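Local coordinates for geranyltranstransferase (Enterococcus faecalis, PDB 3P8L), which probably condenses isopentenyl diphosphate with geranyl diphosphate to make farnesyl diphosphate, using magnesium as cofactor, at residues H216-A221 with N294-L299. Numbering follows the deposited sequence.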
loop_
_atom_site.group_PDB
_atom_site.type_symbol
_atom_site.label_atom_id
_atom_site.label_comp_id
_atom_site.label_asym_id
_atom_site.label_seq_id
_atom_site.Cartn_x
_atom_site.Cartn_y
_atom_site.Cartn_z
ATOM N N HIS A 216 -5.986 -21.747 5.534
ATOM C CA HIS A 216 -7.138 -21.535 6.409
ATOM C C HIS A 216 -7.044 -22.361 7.693
ATOM O O HIS A 216 -7.228 -21.827 8.779
ATOM C CB HIS A 216 -8.463 -21.816 5.684
ATOM C CG HIS A 216 -9.645 -21.865 6.601
ATOM N ND1 HIS A 216 -10.298 -20.730 7.033
ATOM C CD2 HIS A 216 -10.288 -22.910 7.177
ATOM C CE1 HIS A 216 -11.294 -21.075 7.833
ATOM N NE2 HIS A 216 -11.307 -22.392 7.938
ATOM N N HIS A 217 -6.731 -23.651 7.571
ATOM C CA HIS A 217 -6.621 -24.496 8.754
ATOM C C HIS A 217 -5.380 -24.128 9.563
ATOM O O HIS A 217 -5.464 -23.987 10.790
ATOM C CB HIS A 217 -6.659 -25.996 8.397
ATOM C CG HIS A 217 -7.920 -26.411 7.694
ATOM N ND1 HIS A 217 -9.168 -26.258 8.259
ATOM C CD2 HIS A 217 -8.127 -26.960 6.472
ATOM C CE1 HIS A 217 -10.088 -26.680 7.411
ATOM N NE2 HIS A 217 -9.484 -27.111 6.320
ATOM N N TYR A 218 -4.249 -23.933 8.880
ATOM C CA TYR A 218 -3.028 -23.462 9.560
ATOM C C TYR A 218 -3.277 -22.189 10.360
ATOM O O TYR A 218 -2.938 -22.124 11.539
ATOM C CB TYR A 218 -1.858 -23.226 8.581
ATOM C CG TYR A 218 -0.595 -22.858 9.334
ATOM C CD1 TYR A 218 0.221 -23.851 9.873
ATOM C CD2 TYR A 218 -0.239 -21.521 9.556
ATOM C CE1 TYR A 218 1.375 -23.529 10.593
ATOM C CE2 TYR A 218 0.899 -21.192 10.286
ATOM C CZ TYR A 218 1.703 -22.202 10.793
ATOM O OH TYR A 218 2.825 -21.895 11.521
ATOM N N GLY A 219 -3.884 -21.199 9.699
ATOM C CA GLY A 219 -4.091 -19.852 10.255
ATOM C C GLY A 219 -5.017 -19.828 11.451
ATOM O O GLY A 219 -4.806 -19.063 12.396
ATOM N N LEU A 220 -6.044 -20.676 11.412
ATOM C CA LEU A 220 -6.972 -20.806 12.528
ATOM C C LEU A 220 -6.308 -21.584 13.656
ATOM O O LEU A 220 -6.385 -21.186 14.821
ATOM C CB LEU A 220 -8.281 -21.475 12.069
ATOM C CG LEU A 220 -9.561 -21.268 12.899
ATOM C CD1 LEU A 220 -9.949 -19.792 13.023
ATOM C CD2 LEU A 220 -10.719 -22.060 12.304
ATOM N N ALA A 221 -5.624 -22.675 13.313
ATOM C CA ALA A 221 -4.871 -23.455 14.309
ATOM C C ALA A 221 -3.833 -22.600 15.065
ATOM O O ALA A 221 -3.649 -22.777 16.261
ATOM C CB ALA A 221 -4.210 -24.680 13.665
ATOM N N ASN A 294 5.295 -30.580 8.909
ATOM C CA ASN A 294 6.071 -30.190 10.092
ATOM C C ASN A 294 5.586 -28.867 10.696
ATOM O O ASN A 294 5.576 -28.693 11.911
ATOM C CB ASN A 294 7.569 -30.103 9.758
ATOM C CG ASN A 294 8.383 -29.474 10.869
ATOM O OD1 ASN A 294 8.590 -30.077 11.918
ATOM N ND2 ASN A 294 8.842 -28.248 10.644
ATOM N N LEU A 295 5.198 -27.928 9.836
ATOM C CA LEU A 295 4.649 -26.649 10.322
ATOM C C LEU A 295 3.343 -26.857 11.091
ATOM O O LEU A 295 3.104 -26.209 12.105
ATOM C CB LEU A 295 4.466 -25.644 9.178
ATOM C CG LEU A 295 5.762 -25.090 8.559
ATOM C CD1 LEU A 295 5.435 -24.249 7.363
ATOM C CD2 LEU A 295 6.603 -24.291 9.548
ATOM N N LEU A 296 2.526 -27.791 10.609
ATOM C CA LEU A 296 1.337 -28.256 11.328
ATOM C C LEU A 296 1.680 -28.952 12.654
ATOM O O LEU A 296 1.069 -28.650 13.681
ATOM C CB LEU A 296 0.551 -29.205 10.434
ATOM C CG LEU A 296 -0.898 -28.892 10.125
ATOM C CD1 LEU A 296 -1.105 -27.415 9.832
ATOM C CD2 LEU A 296 -1.248 -29.736 8.933
ATOM N N THR A 297 2.658 -29.864 12.621
ATOM C CA THR A 297 3.193 -30.535 13.821
ATOM C C THR A 297 3.643 -29.550 14.908
ATOM O O THR A 297 3.370 -29.783 16.091
ATOM C CB THR A 297 4.384 -31.485 13.469
ATOM O OG1 THR A 297 3.952 -32.486 12.544
ATOM C CG2 THR A 297 4.961 -32.182 14.708
ATOM N N GLN A 298 4.300 -28.454 14.511
ATOM C CA GLN A 298 4.827 -27.473 15.474
ATOM C C GLN A 298 3.715 -26.794 16.279
ATOM O O GLN A 298 3.961 -26.297 17.380
ATOM C CB GLN A 298 5.701 -26.401 14.799
ATOM C CG GLN A 298 6.983 -26.884 14.099
ATOM C CD GLN A 298 7.533 -28.191 14.643
ATOM O OE1 GLN A 298 7.116 -28.664 15.699
ATOM N NE2 GLN A 298 8.470 -28.786 13.913
ATOM N N LEU A 299 2.496 -26.775 15.734
ATOM C CA LEU A 299 1.348 -26.156 16.417
ATOM C C LEU A 299 0.625 -27.057 17.449
ATOM O O LEU A 299 -0.269 -26.583 18.152
ATOM C CB LEU A 299 0.340 -25.607 15.401
ATOM C CG LEU A 299 0.727 -24.509 14.410
ATOM C CD1 LEU A 299 -0.490 -24.135 13.581
ATOM C CD2 LEU A 299 1.316 -23.258 15.080
HETATM O O HOH W 1 4.181 -23.614 12.639
#
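With chi1 at -175°, Y218 holds its ring on the far side of CB from its own backbone N and extends it across to 294-299; L299, its CG turned beside the backbone N and its CD1 anti to CA (chi2 -178°), meets that ring nearly at right angles. The CD1 methyl of L299 sits over one face in a CH-pi contact, 4.0 Å from the ring centroid and 29° off the normal. It is displaced toward the CE1 side, where L299 CD1 and Y218 CE1 are 3.6 Å apart. The same methyl also packs against A221 CB at 3.8 Å, about one turn further along helix 205-230, so a single branch of L299 bridges both residues. At the rim of the ring, L296 CD1 lies near the plane, 3.8 Å from Y218 CD1, as the two side chains run past each other in opposite senses. L295 O also lies at this edge, 3.5 Å from Y218 CE1. In the all-helical isoprenoid synthase fold of this family, the contact joins helix 205-230 to helix 289-298, close to the C-terminus of the chain; L53 and L57 of helix 53-64 and I190 of helix 175-200 add to the packing around Y218. No direct hydrogen bond spans the segments. Instead one water, in the plane of the ring, hydrogen-bonds to Y218 OH at 2.5 Å and donates to L295 O at 2.9 Å, linking the phenol to the backbone carbonyl of L295.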